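Local coordinates for protein 6-phospho-beta-d glycosidase (Streptococcus pyogenes, PDB 5FOO) that hydrolyses the beta-glycosidic bond of 6-phosphorylated glucosides as a family 1 glycosidase, caught here in covalent union with a cyclophellitol-derived inhibitor, at residues L117-L122 / W422-A427; D159-N164 / P361-E366; H163-V168 / N297-K302; V169-Y174 / E245-D250. The protein carries 1 engineered substitution. All coordinates share one frame; numbering follows the deposited sequence.

In the fold
The four contacts lie in an eight-stranded beta/alpha barrel, three of them round bound 6-phosphocyclophellitol. Contact 1 joins loops beyond the third and eighth strands and grips one ring hydroxyl. Contact 2 runs across the barrel from the fourth strand to the seventh, where E366 is covalently attached to the ligand. Contact 3, about 11 Å from contact 2 between centres, shares H163 and N164 with it and adds E165 and Y299; the hydrogen bond between S365 OG and N297 OD1 (2.7 Å) ties the two. Contact 4 continues the helix begun in contact 3, centres about 9 Å apart, but lies farther from the ligand, with the side chain of E171 about 11 Å from it.

Contact 1 (L117-L122 / W422-A427); sequences LHHFDL and WSWLNA. With JAZ (6-phosphocyclophellitol), chain G.
O16 of the bound 6-phosphocyclophellitol takes a hydrogen bond from each segment: H119 NE2 donates to O16 over 3.0 Å, bent at 132°, and W424 NE1 donates to the same O16 over 3.0 Å along a straighter line of 156°. The hydroxyl lies at the edge of the indole, near its plane, where the N-H of tryptophan points. An imidazole and an indole suit this place because each presents one N-H on a rigid ring that also packs. W424 CZ2 lies 3.5 Å from H119 CD2, and F120 comes over one face of the indole, its CD2 3.4 Å from W424 CZ2, with the two rings oblique to each other. Within its own segment H119 lays CD2 over the centre of the F120 ring, completing an aromatic cluster. The chi1 of H119, -164°, sets CG anti to the backbone N and carries the imidazole to the ligand. Behind it the backbone is tied by H119 N to D121 OD1 (2.9 Å). The cluster joins the loops after strands 112-116 and 410-416: W424 also touches P17 and Q18 of helix 16-19, while F120 rests on V168 and V169 of helix 166-174.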
# COMPACT_ATOMS: atom_id res chain seq x y z
N LEU A 117 -1.50 -9.44 1.20
CA LEU A 117 -1.05 -10.50 0.32
C LEU A 117 -0.25 -10.15 -0.91
O LEU A 117 0.32 -11.06 -1.54
CB LEU A 117 -2.22 -11.38 -0.09
CG LEU A 117 -3.00 -11.90 1.10
CD1 LEU A 117 -4.35 -12.39 0.62
CD2 LEU A 117 -2.18 -12.96 1.81
N HIS A 118 -0.17 -8.87 -1.26
CA HIS A 118 0.51 -8.47 -2.51
C HIS A 118 0.94 -7.06 -2.36
O HIS A 118 0.11 -6.17 -2.17
CB HIS A 118 -0.44 -8.65 -3.68
CG HIS A 118 0.04 -8.09 -4.98
ND1 HIS A 118 -0.77 -7.37 -5.83
CD2 HIS A 118 1.24 -8.15 -5.58
CE1 HIS A 118 -0.08 -6.97 -6.88
NE2 HIS A 118 1.15 -7.42 -6.74
N HIS A 119 2.25 -6.83 -2.42
CA HIS A 119 2.79 -5.47 -2.39
C HIS A 119 3.87 -5.37 -3.49
O HIS A 119 5.09 -5.52 -3.22
CB HIS A 119 3.35 -5.17 -0.96
CG HIS A 119 3.57 -3.72 -0.70
ND1 HIS A 119 3.24 -3.12 0.50
CD2 HIS A 119 4.04 -2.73 -1.50
CE1 HIS A 119 3.52 -1.84 0.44
NE2 HIS A 119 4.01 -1.57 -0.76
N PHE A 120 3.39 -5.19 -4.72
CA PHE A 120 4.18 -5.00 -5.93
C PHE A 120 5.11 -6.18 -6.22
O PHE A 120 6.21 -5.98 -6.81
CB PHE A 120 5.06 -3.72 -5.81
CG PHE A 120 4.35 -2.48 -5.32
CD1 PHE A 120 2.97 -2.30 -5.37
CD2 PHE A 120 5.11 -1.43 -4.83
CE1 PHE A 120 2.36 -1.11 -4.91
CE2 PHE A 120 4.53 -0.24 -4.38
CZ PHE A 120 3.15 -0.07 -4.44
N ASP A 121 4.72 -7.39 -5.80
CA ASP A 121 5.62 -8.52 -5.82
C ASP A 121 5.13 -9.77 -6.48
O ASP A 121 5.41 -10.87 -6.00
CB ASP A 121 6.17 -8.81 -4.40
CG ASP A 121 5.07 -9.29 -3.42
OD1 ASP A 121 3.88 -8.96 -3.64
OD2 ASP A 121 5.42 -10.02 -2.46
N LEU A 122 4.50 -9.63 -7.62
CA LEU A 122 4.24 -10.74 -8.51
C LEU A 122 5.52 -11.55 -8.75
O LEU A 122 6.60 -10.99 -9.01
CB LEU A 122 3.65 -10.22 -9.83
CG LEU A 122 3.30 -11.29 -10.85
CD1 LEU A 122 1.91 -11.83 -10.59
CD2 LEU A 122 3.42 -10.76 -12.27
N TRP A 422 13.71 -0.66 2.39
CA TRP A 422 14.13 -0.53 1.00
C TRP A 422 12.98 -0.04 0.17
O TRP A 422 12.02 -0.78 0.04
CB TRP A 422 14.58 -1.91 0.53
CG TRP A 422 15.14 -1.95 -0.83
CD1 TRP A 422 16.37 -1.43 -1.26
CD2 TRP A 422 14.52 -2.51 -1.99
NE1 TRP A 422 16.55 -1.72 -2.60
CE2 TRP A 422 15.43 -2.36 -3.07
CE3 TRP A 422 13.30 -3.16 -2.22
CZ2 TRP A 422 15.13 -2.78 -4.35
CZ3 TRP A 422 13.02 -3.59 -3.51
CH2 TRP A 422 13.95 -3.42 -4.55
N SER A 423 13.02 1.21 -0.35
CA SER A 423 11.91 1.71 -1.18
C SER A 423 12.15 1.58 -2.71
O SER A 423 12.22 2.58 -3.43
CB SER A 423 11.40 3.18 -0.87
OG SER A 423 11.56 3.84 0.42
N TRP A 424 12.24 0.37 -3.20
CA TRP A 424 12.08 0.12 -4.60
C TRP A 424 13.30 0.82 -5.33
O TRP A 424 14.46 0.77 -4.82
CB TRP A 424 10.68 0.64 -5.05
CG TRP A 424 9.56 0.20 -4.11
CD1 TRP A 424 8.76 1.00 -3.36
CD2 TRP A 424 9.13 -1.16 -3.84
NE1 TRP A 424 7.83 0.24 -2.68
CE2 TRP A 424 8.04 -1.08 -2.94
CE3 TRP A 424 9.57 -2.42 -4.25
CZ2 TRP A 424 7.42 -2.22 -2.42
CZ3 TRP A 424 8.92 -3.58 -3.75
CH2 TRP A 424 7.86 -3.46 -2.84
N LEU A 425 13.04 1.54 -6.42
CA LEU A 425 14.12 2.23 -7.15
C LEU A 425 14.89 3.20 -6.27
O LEU A 425 16.10 3.28 -6.40
CB LEU A 425 13.59 2.92 -8.41
CG LEU A 425 13.06 1.93 -9.42
CD1 LEU A 425 12.44 2.70 -10.56
CD2 LEU A 425 14.15 0.99 -9.94
N ASN A 426 14.25 3.82 -5.28
CA ASN A 426 15.00 4.68 -4.37
C ASN A 426 15.72 4.03 -3.23
O ASN A 426 16.42 4.73 -2.43
CB ASN A 426 14.08 5.77 -3.85
CG ASN A 426 13.47 6.53 -4.96
OD1 ASN A 426 12.30 6.43 -5.24
ND2 ASN A 426 14.29 7.23 -5.67
N ALA A 427 15.56 2.71 -3.10
CA ALA A 427 16.29 1.96 -2.08
C ALA A 427 16.27 2.75 -0.78
O ALA A 427 15.20 3.09 -0.35
CB ALA A 427 17.70 1.64 -2.56
C2 JAZ G . 6.60 2.97 -0.22
C3 JAZ G . 5.51 1.95 0.16
C4 JAZ G . 4.17 2.35 -0.45
C5 JAZ G . 3.72 3.74 -0.02
C6 JAZ G . 4.82 4.75 -0.27
C7 JAZ G . 6.16 4.32 0.33
C8 JAZ G . 7.22 5.41 0.21
O9 JAZ G . 7.45 5.64 -1.18
P10 JAZ G . 8.89 6.09 -1.67
O11 JAZ G . 8.75 6.17 -3.15
O12 JAZ G . 9.95 5.26 -1.07
O13 JAZ G . 9.10 7.42 -1.08
O14 JAZ G . 4.92 5.03 -1.67
O15 JAZ G . 7.85 2.64 0.41
O16 JAZ G . 5.90 0.71 -0.37
O17 JAZ G . 3.18 1.39 -0.12

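Contact 2 (D159-N164 / P361-E366); sequences DWFVHN and PWFLSE. With JAZ (6-phosphocyclophellitol), chain G; EDO (1,2-ethanediol), chain H.
F161 and F363 point at each other from opposite directions, and their rings make the tight part of this contact, with F161 CZ 3.6 Å from F363 CE1. Seen from F363, the F161 atom arrives at the ring edge near its plane; the planes are 50° apart and the ring centroids 5.8 Å. Phenylalanine suits both positions, since two broad apolar rings can meet across the barrel without leaving a polar group buried. F363 takes the crowded position for CG, between the backbone N and the carbonyl carbon (chi1 78°), and one face of its ring is covered by CB of S365, 3.5 Å above the plane. F161 also lies nearly parallel to the ring of Y293.

On either side of this pair the segments separate. Toward one end D159 is held by a salt bridge to R112 and a hydrogen bond from Y293, and its OD1 also accepts from an ethanediol molecule, probably from the crystallisation liquor. Toward the other end N164 OD1 and E366 OE1 stay 4.6 Å apart, and the ligand joins the two residues. The extended chain of E366, with chi1 at 176°, reaches out to place OE2 1.5 Å from C5 of the ligand, a covalent bond. N164 ND2 donates only weakly to ligand O17, over 3.3 Å; its better partner is E165 OE1. A carboxylate bonded to the opened cyclophellitol is the trapped state expected of a retaining glycosidase: the bond marks E366, at the end of strand seven of a TIM barrel, as the probable nucleophile, as in other family 1 enzymes.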
# COMPACT_ATOMS: atom_id res chain seq x y z
N ASP A 159 -6.94 -10.30 10.38
CA ASP A 159 -6.98 -9.02 9.69
C ASP A 159 -6.17 -9.12 8.42
O ASP A 159 -4.94 -9.14 8.47
CB ASP A 159 -6.41 -7.94 10.57
CG ASP A 159 -7.31 -7.62 11.76
OD1 ASP A 159 -8.33 -6.90 11.62
OD2 ASP A 159 -6.91 -8.08 12.85
N TRP A 160 -6.87 -9.17 7.30
CA TRP A 160 -6.29 -9.53 6.05
C TRP A 160 -6.56 -8.42 4.99
O TRP A 160 -7.63 -7.82 4.98
CB TRP A 160 -6.93 -10.82 5.57
CG TRP A 160 -6.60 -12.03 6.33
CD1 TRP A 160 -7.38 -12.62 7.31
CD2 TRP A 160 -5.45 -12.84 6.19
NE1 TRP A 160 -6.76 -13.75 7.79
CE2 TRP A 160 -5.58 -13.93 7.10
CE3 TRP A 160 -4.30 -12.76 5.42
CZ2 TRP A 160 -4.61 -14.92 7.23
CZ3 TRP A 160 -3.35 -13.78 5.54
CH2 TRP A 160 -3.50 -14.81 6.46
N PHE A 161 -5.61 -8.24 4.09
CA PHE A 161 -5.72 -7.30 3.00
C PHE A 161 -5.21 -7.93 1.71
O PHE A 161 -4.21 -8.61 1.70
CB PHE A 161 -5.01 -6.00 3.38
CG PHE A 161 -5.75 -5.22 4.43
CD1 PHE A 161 -6.79 -4.38 4.10
CD2 PHE A 161 -5.44 -5.40 5.76
CE1 PHE A 161 -7.54 -3.73 5.08
CE2 PHE A 161 -6.16 -4.73 6.76
CZ PHE A 161 -7.21 -3.91 6.43
N VAL A 162 -5.93 -7.73 0.60
CA VAL A 162 -5.61 -8.48 -0.59
C VAL A 162 -4.43 -7.82 -1.37
O VAL A 162 -3.50 -8.52 -1.75
CB VAL A 162 -6.82 -8.69 -1.54
CG1 VAL A 162 -6.37 -9.51 -2.76
CG2 VAL A 162 -7.95 -9.47 -0.85
N HIS A 163 -4.49 -6.51 -1.60
CA HIS A 163 -3.42 -5.78 -2.26
C HIS A 163 -3.08 -4.51 -1.48
O HIS A 163 -3.92 -3.93 -0.77
CB HIS A 163 -3.86 -5.26 -3.63
CG HIS A 163 -4.45 -6.28 -4.56
ND1 HIS A 163 -3.70 -7.25 -5.16
CD2 HIS A 163 -5.68 -6.40 -5.08
CE1 HIS A 163 -4.44 -7.96 -5.98
NE2 HIS A 163 -5.66 -7.48 -5.93
N ASN A 164 -1.84 -4.06 -1.66
CA ASN A 164 -1.50 -2.68 -1.45
C ASN A 164 -1.54 -1.93 -2.78
O ASN A 164 -0.80 -2.28 -3.71
CB ASN A 164 -0.10 -2.58 -0.87
CG ASN A 164 0.34 -1.15 -0.70
OD1 ASN A 164 0.02 -0.50 0.30
ND2 ASN A 164 1.07 -0.64 -1.68
N PRO A 361 -15.95 0.72 7.90
CA PRO A 361 -14.69 0.93 8.64
C PRO A 361 -13.45 1.07 7.76
O PRO A 361 -13.32 0.37 6.74
CB PRO A 361 -14.60 -0.29 9.57
CG PRO A 361 -15.97 -0.94 9.54
CD PRO A 361 -16.62 -0.54 8.25
N TRP A 362 -12.54 1.95 8.18
CA TRP A 362 -11.27 2.13 7.47
C TRP A 362 -10.22 2.62 8.44
O TRP A 362 -10.56 3.17 9.48
CB TRP A 362 -11.47 3.14 6.31
CG TRP A 362 -11.76 4.53 6.78
CD1 TRP A 362 -12.98 5.01 7.19
CD2 TRP A 362 -10.84 5.63 6.90
NE1 TRP A 362 -12.87 6.33 7.55
CE2 TRP A 362 -11.57 6.74 7.39
CE3 TRP A 362 -9.47 5.79 6.64
CZ2 TRP A 362 -10.98 7.99 7.63
CZ3 TRP A 362 -8.88 7.02 6.88
CH2 TRP A 362 -9.65 8.11 7.36
N PHE A 363 -8.95 2.37 8.12
CA PHE A 363 -7.84 3.01 8.82
C PHE A 363 -6.78 3.63 7.88
O PHE A 363 -6.65 3.25 6.72
CB PHE A 363 -7.17 2.05 9.79
CG PHE A 363 -6.25 1.06 9.17
CD1 PHE A 363 -6.71 0.11 8.28
CD2 PHE A 363 -4.88 1.02 9.54
CE1 PHE A 363 -5.84 -0.83 7.78
CE2 PHE A 363 -4.03 0.09 9.01
CZ PHE A 363 -4.53 -0.87 8.15
N LEU A 364 -6.03 4.60 8.39
CA LEU A 364 -5.03 5.26 7.58
C LEU A 364 -3.83 4.38 7.64
O LEU A 364 -3.10 4.36 8.64
CB LEU A 364 -4.74 6.63 8.11
CG LEU A 364 -3.76 7.52 7.32
CD1 LEU A 364 -4.15 7.61 5.87
CD2 LEU A 364 -3.78 8.92 7.93
N SER A 365 -3.62 3.65 6.56
CA SER A 365 -2.76 2.46 6.56
C SER A 365 -1.32 2.73 6.18
O SER A 365 -0.45 1.81 6.34
CB SER A 365 -3.37 1.38 5.63
OG SER A 365 -3.92 1.99 4.46
N GLU A 366 -1.02 3.95 5.72
CA GLU A 366 0.36 4.28 5.36
C GLU A 366 0.46 5.81 5.35
O GLU A 366 -0.09 6.46 4.51
CB GLU A 366 0.68 3.72 3.96
CG GLU A 366 2.05 4.07 3.39
CD GLU A 366 2.22 3.89 1.88
OE1 GLU A 366 1.25 3.89 1.12
OE2 GLU A 366 3.48 3.74 1.43
C2 JAZ G . 6.60 2.97 -0.22
C3 JAZ G . 5.51 1.95 0.16
C4 JAZ G . 4.17 2.35 -0.45
C5 JAZ G . 3.72 3.74 -0.02
C6 JAZ G . 4.82 4.75 -0.27
C7 JAZ G . 6.16 4.32 0.33
C8 JAZ G . 7.22 5.41 0.21
O9 JAZ G . 7.45 5.64 -1.18
P10 JAZ G . 8.89 6.09 -1.67
O11 JAZ G . 8.75 6.17 -3.15
O12 JAZ G . 9.95 5.26 -1.07
O13 JAZ G . 9.10 7.42 -1.08
O14 JAZ G . 4.92 5.03 -1.67
O15 JAZ G . 7.85 2.64 0.41
O16 JAZ G . 5.90 0.71 -0.37
O17 JAZ G . 3.18 1.39 -0.12
C1 EDO H . -10.19 -8.11 14.00
O1 EDO H . -10.29 -6.90 13.25
C2 EDO H . -11.36 -9.01 13.74
O2 EDO H . -11.96 -8.51 12.57

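Contact 3 (H163-V168 / N297-K302); sequences HNEPMV and NFYHPK. With JAZ (6-phosphocyclophellitol), chain G.
N297 begins the second segment by donating from ND2 to N164 OD1 over 3.1 Å at 148°. The acceptor lies in the plane of the N297 amide, but the donor is tilted 34° from the carbonyl plane of N164. The other end of N297 is fixed too, OD1 bonding to S365 OG, so both ends of the amide are used; this is what an asparagine offers at a buried junction. F298 points away.

Y299 follows, and its CG sits between the backbone N and the carbonyl carbon (chi1 46°), sending the phenol back toward E165. Y299 OH comes within 3.0 Å of E165 OE2, a bond left unsettled because the proton has another acceptor within reach; the carboxylate oxygen is at the ring edge. N224 ND2 also holds OE2. One face of the tyrosine ring is covered by ligand C6, 3.8 Å above it. On the other oxygen, N164 ND2 donates to E165 OE1 over 3.0 Å from the anti side, and ligand O17 donates to the same OE1 over 3.1 Å. A water links E165 OE1, Y299 OH and ligand O14. Next in sequence, H300 sets its ring against that of W339, another residue of the ligand pocket.

E165 stands at the N-cap of helix 166-174, in the Asn-Glu-Pro signature at the end of strand four. This is where family 1 enzymes carry their general acid/base, and the geometry is consistent with that role here.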
# COMPACT_ATOMS: atom_id res chain seq x y z
N HIS A 163 -4.49 -6.51 -1.60
CA HIS A 163 -3.42 -5.78 -2.26
C HIS A 163 -3.08 -4.51 -1.48
O HIS A 163 -3.92 -3.93 -0.77
CB HIS A 163 -3.86 -5.26 -3.63
CG HIS A 163 -4.45 -6.28 -4.56
ND1 HIS A 163 -3.70 -7.25 -5.16
CD2 HIS A 163 -5.68 -6.40 -5.08
CE1 HIS A 163 -4.44 -7.96 -5.98
NE2 HIS A 163 -5.66 -7.48 -5.93
N ASN A 164 -1.84 -4.06 -1.66
CA ASN A 164 -1.50 -2.68 -1.45
C ASN A 164 -1.54 -1.93 -2.78
O ASN A 164 -0.80 -2.28 -3.71
CB ASN A 164 -0.10 -2.58 -0.87
CG ASN A 164 0.34 -1.15 -0.70
OD1 ASN A 164 0.02 -0.50 0.30
ND2 ASN A 164 1.07 -0.64 -1.68
N GLU A 165 -2.37 -0.93 -2.85
CA GLU A 165 -2.44 0.03 -3.97
C GLU A 165 -2.34 -0.60 -5.35
O GLU A 165 -1.33 -0.42 -6.09
CB GLU A 165 -1.40 1.13 -3.81
CG GLU A 165 -1.50 1.94 -2.55
CD GLU A 165 -0.19 2.78 -2.29
OE1 GLU A 165 1.02 2.28 -2.17
OE2 GLU A 165 -0.41 3.98 -2.15
N PRO A 166 -3.38 -1.35 -5.70
CA PRO A 166 -3.38 -1.95 -6.97
C PRO A 166 -3.28 -0.98 -8.14
O PRO A 166 -2.65 -1.35 -9.15
CB PRO A 166 -4.65 -2.77 -6.97
CG PRO A 166 -5.55 -2.06 -6.06
CD PRO A 166 -4.61 -1.65 -4.97
N MET A 167 -3.76 0.25 -8.01
CA MET A 167 -3.57 1.22 -9.14
C MET A 167 -2.11 1.62 -9.33
O MET A 167 -1.72 2.04 -10.39
CB MET A 167 -4.44 2.50 -8.96
CG MET A 167 -4.38 3.49 -10.18
SD MET A 167 -4.85 2.63 -11.69
CE MET A 167 -6.60 2.82 -11.59
N VAL A 168 -1.30 1.57 -8.27
CA VAL A 168 0.14 1.77 -8.36
C VAL A 168 0.82 0.64 -9.17
O VAL A 168 1.75 0.89 -9.91
CB VAL A 168 0.82 1.96 -6.97
CG1 VAL A 168 2.32 2.06 -7.10
CG2 VAL A 168 0.27 3.22 -6.27
N ASN A 297 -4.33 4.73 2.10
CA ASN A 297 -2.97 5.28 2.15
C ASN A 297 -2.99 6.74 1.78
O ASN A 297 -3.67 7.16 0.85
CB ASN A 297 -1.98 4.55 1.22
CG ASN A 297 -1.71 3.09 1.63
OD1 ASN A 297 -1.94 2.67 2.77
ND2 ASN A 297 -1.24 2.33 0.69
N PHE A 298 -2.26 7.52 2.57
CA PHE A 298 -2.04 8.93 2.25
C PHE A 298 -0.64 9.43 2.64
O PHE A 298 -0.27 9.44 3.82
CB PHE A 298 -3.08 9.86 2.90
CG PHE A 298 -2.84 11.25 2.55
CD1 PHE A 298 -3.23 11.71 1.30
CD2 PHE A 298 -2.11 12.06 3.38
CE1 PHE A 298 -2.93 13.00 0.92
CE2 PHE A 298 -1.80 13.33 3.03
CZ PHE A 298 -2.18 13.80 1.78
N TYR A 299 0.10 9.90 1.66
CA TYR A 299 1.45 10.46 1.96
C TYR A 299 1.86 11.65 1.06
O TYR A 299 2.83 12.31 1.37
CB TYR A 299 2.51 9.35 1.90
CG TYR A 299 2.35 8.48 0.70
CD1 TYR A 299 1.46 7.41 0.72
CD2 TYR A 299 3.03 8.76 -0.50
CE1 TYR A 299 1.26 6.62 -0.42
CE2 TYR A 299 2.83 7.95 -1.62
CZ TYR A 299 1.94 6.91 -1.57
OH TYR A 299 1.72 6.08 -2.63
N HIS A 300 1.10 11.94 0.01
CA HIS A 300 1.06 13.30 -0.49
C HIS A 300 -0.15 13.60 -1.31
O HIS A 300 -0.68 12.71 -1.96
CB HIS A 300 2.30 13.57 -1.36
CG HIS A 300 2.36 12.74 -2.60
ND1 HIS A 300 1.69 13.07 -3.76
CD2 HIS A 300 3.03 11.61 -2.87
CE1 HIS A 300 1.96 12.18 -4.69
NE2 HIS A 300 2.78 11.29 -4.18
N PRO A 301 -0.54 14.88 -1.36
CA PRO A 301 -1.70 15.25 -2.18
C PRO A 301 -1.39 15.23 -3.67
O PRO A 301 -0.24 15.18 -4.04
CB PRO A 301 -1.99 16.67 -1.69
CG PRO A 301 -0.62 17.22 -1.43
CD PRO A 301 0.06 16.07 -0.73
N LYS A 302 -2.42 15.25 -4.49
CA LYS A 302 -2.33 15.30 -5.95
C LYS A 302 -3.17 16.51 -6.34
O LYS A 302 -4.25 16.70 -5.77
CB LYS A 302 -2.93 14.04 -6.63
CG LYS A 302 -2.39 12.68 -6.17
C2 JAZ G . 6.60 2.97 -0.22
C3 JAZ G . 5.51 1.95 0.16
C4 JAZ G . 4.17 2.35 -0.45
C5 JAZ G . 3.72 3.74 -0.02
C6 JAZ G . 4.82 4.75 -0.27
C7 JAZ G . 6.16 4.32 0.33
C8 JAZ G . 7.22 5.41 0.21
O9 JAZ G . 7.45 5.64 -1.18
P10 JAZ G . 8.89 6.09 -1.67
O11 JAZ G . 8.75 6.17 -3.15
O12 JAZ G . 9.95 5.26 -1.07
O13 JAZ G . 9.10 7.42 -1.08
O14 JAZ G . 4.92 5.03 -1.67
O15 JAZ G . 7.85 2.64 0.41
O16 JAZ G . 5.90 0.71 -0.37
O17 JAZ G . 3.18 1.39 -0.12
O HOH W 1 3.30 3.68 -3.68

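Contact 4 (V169-Y174 / E245-D250); sequences VVEGSY and ELWNND
The indole of W247 meets E171 at its edge, not over a face: NE1 donates to E171 OE2 over 3.1 Å at 149°, with the oxygen in the ring plane. The carboxylate is turned only slightly from the indole and is met on its anti side. N248 ND2 lies at the same ring's edge, and W317 meets the ring edge-to-face. Tryptophan suits this place because it gives a single N-H to the glutamate while its benzo part packs on aliphatic groups; V170 CG1 comes obliquely to within 4.0 Å of W247 CZ2. With CG trans to the main-chain nitrogen (chi1 176°), the indole reaches across to the other helix.

N248 OD1 stands 3.1 Å from E171 OE2, two acceptors that form no bond. Its ND2 is engaged by A244 O and Y323 OH, which explains why the oxygen faces the glutamate; this proximity might raise the proton affinity of E171 somewhat.

Segment 245-250 of helix 235-258 widens into a pi-type turn, E245 O accepting from both N249 N and D250 N at 2.9 Å each. The segment axes approach to 12.6 Å at 111°, far enough apart that long side chains must span the gap. Helix 166-174 follows the fourth strand at the ligand end of the barrel and meets helix 235-258 here: V170 also touches A189 and A193 of helix 186-208, and M167, one turn earlier, packs against W247.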
# COMPACT_ATOMS: atom_id res chain seq x y z
N VAL A 169 0.36 -0.59 -9.04
CA VAL A 169 0.84 -1.67 -9.90
C VAL A 169 0.46 -1.43 -11.39
O VAL A 169 1.29 -1.67 -12.29
CB VAL A 169 0.24 -3.01 -9.45
CG1 VAL A 169 0.53 -4.12 -10.44
CG2 VAL A 169 0.82 -3.40 -8.10
N VAL A 170 -0.78 -1.04 -11.63
CA VAL A 170 -1.27 -0.77 -12.94
C VAL A 170 -0.39 0.34 -13.56
O VAL A 170 0.06 0.18 -14.68
CB VAL A 170 -2.67 -0.23 -12.88
CG1 VAL A 170 -3.12 0.36 -14.22
CG2 VAL A 170 -3.66 -1.29 -12.43
N GLU A 171 -0.17 1.44 -12.83
CA GLU A 171 0.58 2.57 -13.32
C GLU A 171 2.04 2.26 -13.46
O GLU A 171 2.60 2.44 -14.57
CB GLU A 171 0.31 3.85 -12.50
CG GLU A 171 -1.11 4.33 -12.87
CD GLU A 171 -1.57 5.67 -12.26
OE1 GLU A 171 -0.84 6.14 -11.34
OE2 GLU A 171 -2.69 6.22 -12.74
N GLY A 172 2.63 1.69 -12.40
CA GLY A 172 4.04 1.30 -12.39
C GLY A 172 4.46 0.36 -13.51
O GLY A 172 5.50 0.64 -14.21
N SER A 173 3.71 -0.72 -13.69
CA SER A 173 4.04 -1.74 -14.65
C SER A 173 3.62 -1.37 -16.09
O SER A 173 4.29 -1.75 -17.07
CB SER A 173 3.44 -3.12 -14.22
OG SER A 173 4.27 -3.79 -13.23
N TYR A 174 2.53 -0.63 -16.24
CA TYR A 174 1.93 -0.50 -17.57
C TYR A 174 1.71 0.93 -18.11
O TYR A 174 1.25 1.04 -19.20
CB TYR A 174 0.64 -1.33 -17.63
CG TYR A 174 0.89 -2.85 -17.49
CD1 TYR A 174 1.27 -3.60 -18.57
CD2 TYR A 174 0.76 -3.51 -16.23
CE1 TYR A 174 1.52 -4.96 -18.47
CE2 TYR A 174 0.98 -4.90 -16.11
CZ TYR A 174 1.36 -5.64 -17.24
OH TYR A 174 1.63 -6.99 -17.17
N GLU A 245 -10.30 11.55 -10.65
CA GLU A 245 -10.90 10.81 -9.51
C GLU A 245 -11.50 9.55 -9.99
O GLU A 245 -11.27 8.51 -9.38
CB GLU A 245 -11.91 11.65 -8.74
CG GLU A 245 -11.21 12.89 -8.20
CD GLU A 245 -11.42 13.21 -6.76
OE1 GLU A 245 -12.36 12.67 -6.20
OE2 GLU A 245 -10.63 14.02 -6.22
N LEU A 246 -12.23 9.61 -11.10
CA LEU A 246 -12.86 8.39 -11.62
C LEU A 246 -11.89 7.22 -11.77
O LEU A 246 -12.24 6.08 -11.42
CB LEU A 246 -13.53 8.57 -12.98
CG LEU A 246 -14.87 9.25 -13.09
CD1 LEU A 246 -15.19 9.37 -14.58
CD2 LEU A 246 -15.93 8.43 -12.40
N TRP A 247 -10.73 7.51 -12.38
CA TRP A 247 -9.68 6.56 -12.60
C TRP A 247 -8.89 6.25 -11.32
O TRP A 247 -8.79 5.10 -10.95
CB TRP A 247 -8.71 7.04 -13.74
CG TRP A 247 -7.55 6.15 -13.95
CD1 TRP A 247 -6.28 6.38 -13.49
CD2 TRP A 247 -7.49 4.90 -14.67
NE1 TRP A 247 -5.47 5.36 -13.82
CE2 TRP A 247 -6.19 4.42 -14.53
CE3 TRP A 247 -8.42 4.13 -15.38
CZ2 TRP A 247 -5.79 3.24 -15.09
CZ3 TRP A 247 -8.01 2.97 -15.94
CH2 TRP A 247 -6.71 2.52 -15.79
N ASN A 248 -8.27 7.25 -10.72
CA ASN A 248 -7.30 6.99 -9.64
C ASN A 248 -7.95 6.53 -8.32
O ASN A 248 -7.29 5.89 -7.53
CB ASN A 248 -6.37 8.20 -9.37
CG ASN A 248 -5.50 8.52 -10.57
OD1 ASN A 248 -4.52 7.83 -10.85
ND2 ASN A 248 -5.91 9.53 -11.36
N ASN A 249 -9.21 6.89 -8.11
CA ASN A 249 -9.92 6.58 -6.87
C ASN A 249 -11.11 5.64 -7.10
O ASN A 249 -11.14 4.54 -6.52
CB ASN A 249 -10.33 7.85 -6.14
CG ASN A 249 -9.11 8.67 -5.72
OD1 ASN A 249 -8.00 8.15 -5.68
ND2 ASN A 249 -9.30 9.90 -5.41
N ASP A 250 -12.05 6.07 -7.95
CA ASP A 250 -13.34 5.39 -8.05
C ASP A 250 -13.30 3.97 -8.54
O ASP A 250 -14.06 3.14 -8.03
CB ASP A 250 -14.31 6.15 -8.88
CG ASP A 250 -14.67 7.47 -8.30
OD1 ASP A 250 -14.08 7.93 -7.29
OD2 ASP A 250 -15.52 8.09 -8.92